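Local coordinates for carboxymuconolactone decarboxylase family protein (Thermotoga maritima, PDB 1VKE) that probably acts as an oxidoreductase of the AhpD-like superfamily, perhaps with peroxiredoxin activity in the antioxidative response, at residues E[51-54]-E[55-59]; E[73-76]-E[77-81]. All coordinates share one frame; numbering follows the deposited sequence. Where two conformers were deposited one is given.

How the interactions relate
Both interactions are local contacts within one chain. Interaction 1 caps the start of helix 55-68 near the edge of the chain. Interaction 2 lies close to the centre of the chain, wholly within helix 72-84. Their chemistry differs accordingly. Residues 51-59 use a carboxylate, a hydroxyl, a water and a lysine that reaches a second subunit. Residues 73-81 combine regular main-chain bonds, aliphatic packing and one aromatic face with the Asp73-Arg76 salt bridge and the disulfide of Cys74. The two helices follow each other in sequence and meet through Glu59. Glu59 OE1 lies 2.6 Å from His78 ND1, a probable hydrogen bond, and Glu59 OE2 forms a salt bridge with Arg81 NE.

Interaction 1 of 2, residues E[51-54]-E[55-59]; sequences GKLD and VKTKE
Val55 opens helix 55-68, and Asp54 just before it is the N-cap residue. The CG of Asp54 sits between its own backbone N and carbonyl carbon (chi1 70°). This turns OD1 over the first turn. At Lys56 only the start of the side chain comes near, with Lys56 CB 4.0 Å from Asp54 OD1. Its NZ makes a salt bridge with Glu91.

Thr57 grips the cap twice. Thr57 N donates to Asp54 OD1 at 2.9 Å, nearly in line with the C-O bond. Thr57 OG1 donates to Asp54 OD1 at 2.6 Å, from 36° above the carboxylate plane. The two donors come from opposite faces of that plane, which should hold the carboxylate in place. A water links Asp54 N to Thr57 OG1.

Lys58 N closes the turn on Asp54 O at 3.0 Å. The extended Lys58 side chain runs back along the loop. Lys58 CE lies 3.5 Å from Leu53 O and 3.8 Å from Leu53 CB. NZ bonds to Arg49 O and pairs with Glu94 of a second subunit. Shortened to an alanine, this side chain would lose its amine, which would probably leave Arg49 O and Glu94 of the second subunit without this partner and take the CE contact from Leu53 CB.

Glu59 takes no part in the cap; its carboxylate bonds to His78 and Arg81 of helix 72-84. Val55 also touches that helix, while Lys58 packs on Ile98 of the second subunit.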
loop_
_atom_site.group_PDB
_atom_site.type_symbol
_atom_site.label_atom_id
_atom_site.label_comp_id
_atom_site.label_asym_id
_atom_site.label_seq_id
_atom_site.Cartn_x
_atom_site.Cartn_y
_atom_site.Cartn_z
ATOM N N GLY E 51 -28.243 -0.698 6.138
ATOM C CA GLY E 51 -28.795 -1.946 6.664
ATOM C C GLY E 51 -28.914 -1.734 8.156
ATOM O O GLY E 51 -29.481 -0.730 8.597
ATOM N N LYS E 52 -28.320 -2.638 8.937
ATOM C CA LYS E 52 -28.259 -2.437 10.385
ATOM C C LYS E 52 -27.317 -1.278 10.693
ATOM O O LYS E 52 -27.518 -0.595 11.700
ATOM C CB LYS E 52 -27.825 -3.718 11.119
ATOM C CG LYS E 52 -28.780 -4.865 11.008
ATOM C CD LYS E 52 -30.098 -4.529 11.669
ATOM C CE LYS E 52 -30.957 -5.731 11.791
ATOM N NZ LYS E 52 -32.207 -5.425 12.583
ATOM N N LEU E 53 -26.321 -0.998 9.812
ATOM C CA LEU E 53 -25.563 0.231 9.890
ATOM C C LEU E 53 -26.156 1.272 8.951
ATOM O O LEU E 53 -26.534 0.951 7.817
ATOM C CB LEU E 53 -24.090 0.013 9.516
ATOM C CG LEU E 53 -23.287 -0.981 10.344
ATOM C CD1 LEU E 53 -21.898 -1.061 9.803
ATOM C CD2 LEU E 53 -23.262 -0.561 11.782
ATOM N N ASP E 54 -26.281 2.494 9.447
ATOM C CA ASP E 54 -26.897 3.547 8.676
ATOM C C ASP E 54 -25.956 4.161 7.671
ATOM O O ASP E 54 -24.743 3.862 7.659
ATOM C CB ASP E 54 -27.573 4.609 9.545
ATOM C CG ASP E 54 -26.632 5.494 10.334
ATOM O OD1 ASP E 54 -25.404 5.511 10.163
ATOM O OD2 ASP E 54 -27.117 6.281 11.185
ATOM N N VAL E 55 -26.517 4.947 6.762
ATOM C CA VAL E 55 -25.711 5.440 5.672
ATOM C C VAL E 55 -24.582 6.362 6.158
ATOM O O VAL E 55 -23.419 6.277 5.669
ATOM C CB VAL E 55 -26.547 6.060 4.553
ATOM C CG1 VAL E 55 -27.329 7.229 5.060
ATOM C CG2 VAL E 55 -25.683 6.419 3.371
ATOM N N LYS E 56 -24.862 7.217 7.143
ATOM C CA LYS E 56 -23.790 8.091 7.628
ATOM C C LYS E 56 -22.603 7.276 8.140
ATOM O O LYS E 56 -21.419 7.548 7.802
ATOM C CB LYS E 56 -24.293 9.025 8.726
ATOM C CG LYS E 56 -23.237 10.003 9.177
ATOM C CD LYS E 56 -23.803 11.085 10.078
ATOM C CE LYS E 56 -24.149 10.600 11.422
ATOM N NZ LYS E 56 -24.556 11.773 12.249
ATOM N N THR E 57 -22.909 6.224 8.880
ATOM C CA THR E 57 -21.897 5.342 9.433
ATOM C C THR E 57 -21.100 4.679 8.327
ATOM O O THR E 57 -19.857 4.620 8.395
ATOM C CB THR E 57 -22.554 4.292 10.301
ATOM O OG1 THR E 57 -23.172 4.923 11.451
ATOM C CG2 THR E 57 -21.509 3.347 10.881
ATOM N N LYS E 58 -21.808 4.131 7.331
ATOM C CA LYS E 58 -21.107 3.427 6.232
ATOM C C LYS E 58 -20.220 4.385 5.421
ATOM O O LYS E 58 -19.074 4.035 5.036
ATOM C CB LYS E 58 -22.089 2.662 5.344
ATOM C CG LYS E 58 -22.757 1.494 6.019
ATOM C CD LYS E 58 -23.529 0.651 5.038
ATOM C CE LYS E 58 -24.227 -0.519 5.707
ATOM N NZ LYS E 58 -24.746 -1.583 4.788
ATOM N N GLU E 59 -20.713 5.594 5.179
ATOM C CA GLU E 59 -19.897 6.586 4.444
ATOM C C GLU E 59 -18.667 7.051 5.240
ATOM O O GLU E 59 -17.600 7.252 4.665
ATOM C CB GLU E 59 -20.764 7.735 3.959
ATOM C CG GLU E 59 -21.789 7.295 2.916
ATOM C CD GLU E 59 -21.209 6.947 1.533
ATOM O OE1 GLU E 59 -20.009 7.190 1.310
ATOM O OE2 GLU E 59 -21.984 6.476 0.650
HETATM O O HOH W 1 -25.307 2.895 12.192
#

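Interaction 2 of 2, residues E[73-76]-E[77-81]; sequences DCIR and YHLVR
Cys74 and His78 stand one turn apart on helix 72-84, joined by a main-chain bond from His78 N to Cys74 O (3.0 Å). With Cys71, the disulfide partner of Cys74, they form the Cys-X-X-Cys-X-X-X-His motif of the AhpD-like fold. By analogy with relatives this is probably the redox site.

The His78 side chain leans back along the helix. His78 CB lies 3.7 Å from Cys74 O. CG is beside the backbone N of His78 and opposite its carbonyl carbon (chi1 -68°), which brings the ring back toward the same oxygen. His78 CD2 comes to 3.2 Å from Cys74 O, at an oblique approach to the ring. Tyr77 CD2 sits over the centre of one ring face, 3.7 Å above the His78 plane. On the ring, His78 ND1 hydrogen-bonds to Glu59 of helix 55-68, which probably fixes the ring's rotation. At the tip, in this crystal, NE2 also meets an oxygen of an unidentified bound molecule.

Another side of the helix is apolar. Ile75 and Leu79 lie side by side and point the same way, with Ile75 CG2 3.9 Å from Leu79 CD1. Ile75 touches Ala114 and Leu79 touches Phe117, both of helix 108-127. Val80 CG2 packs 3.3 Å from Arg76 O, which accepts the main-chain bond of Val80 N.

Arg76 extends from CG to NE, back along the helix. Its guanidinium meets Asp73 CG at its edge, and Arg76 NH1 reaches Asp73 OD1 at 2.7 Å, a salt bridge whose hydrogen bond is weak and bent to 121°.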
loop_
_atom_site.group_PDB
_atom_site.type_symbol
_atom_site.label_atom_id
_atom_site.label_comp_id
_atom_site.label_asym_id
_atom_site.label_seq_id
_atom_site.Cartn_x
_atom_site.Cartn_y
_atom_site.Cartn_z
ATOM N N ASP E 73 -9.254 10.666 -4.689
ATOM C CA ASP E 73 -10.592 10.773 -5.296
ATOM C C ASP E 73 -11.611 10.001 -4.457
ATOM O O ASP E 73 -12.789 10.391 -4.384
ATOM C CB ASP E 73 -10.607 10.168 -6.693
ATOM C CG ASP E 73 -10.179 11.119 -7.754
ATOM O OD1 ASP E 73 -9.951 12.315 -7.479
ATOM O OD2 ASP E 73 -10.010 10.689 -8.910
ATOM N N CYS E 74 -11.203 8.899 -3.817
ATOM C CA CYS E 74 -12.111 8.122 -2.973
ATOM C C CYS E 74 -12.450 8.920 -1.704
ATOM O O CYS E 74 -13.605 8.964 -1.229
ATOM C CB CYS E 74 -11.494 6.805 -2.509
ATOM S SG CYS E 74 -10.796 5.800 -3.843
ATOM N N ILE E 75 -11.431 9.569 -1.147
ATOM C CA ILE E 75 -11.627 10.441 0.019
ATOM C C ILE E 75 -12.661 11.531 -0.301
ATOM O O ILE E 75 -13.622 11.805 0.465
ATOM C CB ILE E 75 -10.287 11.114 0.445
ATOM C CG1 ILE E 75 -9.361 10.049 1.035
ATOM C CG2 ILE E 75 -10.561 12.251 1.491
ATOM C CD1 ILE E 75 -7.962 10.520 1.269
ATOM N N ARG E 76 -12.454 12.183 -1.441
ATOM C CA ARG E 76 -13.387 13.236 -1.892
ATOM C C ARG E 76 -14.838 12.745 -2.027
ATOM O O ARG E 76 -15.774 13.383 -1.543
ATOM C CB ARG E 76 -12.930 13.852 -3.206
ATOM C CG ARG E 76 -11.748 14.773 -3.105
ATOM C CD ARG E 76 -11.239 15.238 -4.519
ATOM N NE ARG E 76 -9.883 15.795 -4.456
ATOM C CZ ARG E 76 -8.786 15.304 -5.074
ATOM N NH1 ARG E 76 -8.830 14.207 -5.830
ATOM N NH2 ARG E 76 -7.619 15.932 -4.928
ATOM N N TYR E 77 -15.011 11.584 -2.656
ATOM C CA TYR E 77 -16.303 10.995 -2.869
ATOM C C TYR E 77 -16.975 10.779 -1.512
ATOM O O TYR E 77 -18.110 11.187 -1.273
ATOM C CB TYR E 77 -16.214 9.617 -3.609
ATOM C CG TYR E 77 -17.571 8.966 -3.664
ATOM C CD1 TYR E 77 -18.484 9.289 -4.647
ATOM C CD2 TYR E 77 -17.930 7.979 -2.737
ATOM C CE1 TYR E 77 -19.780 8.726 -4.644
ATOM C CE2 TYR E 77 -19.214 7.424 -2.739
ATOM C CZ TYR E 77 -20.110 7.796 -3.703
ATOM O OH TYR E 77 -21.377 7.242 -3.751
ATOM N N HIS E 78 -16.282 10.113 -0.588
ATOM C CA HIS E 78 -16.935 9.842 0.726
ATOM C C HIS E 78 -17.164 11.095 1.566
ATOM O O HIS E 78 -18.119 11.144 2.351
ATOM C CB HIS E 78 -16.166 8.769 1.467
ATOM C CG HIS E 78 -16.286 7.447 0.806
ATOM N ND1 HIS E 78 -17.467 6.725 0.768
ATOM C CD2 HIS E 78 -15.374 6.708 0.131
ATOM C CE1 HIS E 78 -17.268 5.622 0.071
ATOM N NE2 HIS E 78 -15.997 5.569 -0.297
ATOM N N LEU E 79 -16.315 12.104 1.424
ATOM C CA LEU E 79 -16.567 13.374 2.106
ATOM C C LEU E 79 -17.855 13.969 1.598
ATOM O O LEU E 79 -18.677 14.479 2.377
ATOM C CB LEU E 79 -15.433 14.401 1.891
ATOM C CG LEU E 79 -14.224 14.261 2.813
ATOM C CD1 LEU E 79 -13.070 15.175 2.359
ATOM C CD2 LEU E 79 -14.596 14.534 4.288
ATOM N N VAL E 80 -18.054 13.986 0.282
ATOM C CA VAL E 80 -19.344 14.521 -0.229
ATOM C C VAL E 80 -20.525 13.781 0.423
ATOM O O VAL E 80 -21.491 14.388 0.893
ATOM C CB VAL E 80 -19.430 14.448 -1.777
ATOM C CG1 VAL E 80 -20.775 14.849 -2.291
ATOM C CG2 VAL E 80 -18.348 15.307 -2.383
ATOM N N ARG E 81 -20.453 12.446 0.411
ATOM C CA ARG E 81 -21.574 11.653 0.911
ATOM C C ARG E 81 -21.756 11.894 2.406
ATOM O O ARG E 81 -22.901 11.985 2.899
ATOM C CB ARG E 81 -21.268 10.175 0.695
ATOM C CG ARG E 81 -21.267 9.750 -0.741
ATOM C CD ARG E 81 -22.658 9.716 -1.343
ATOM N NE ARG E 81 -23.514 8.805 -0.556
ATOM C CZ ARG E 81 -24.603 9.162 0.134
ATOM N NH1 ARG E 81 -25.053 10.406 0.112
ATOM N NH2 ARG E 81 -25.266 8.240 0.817
#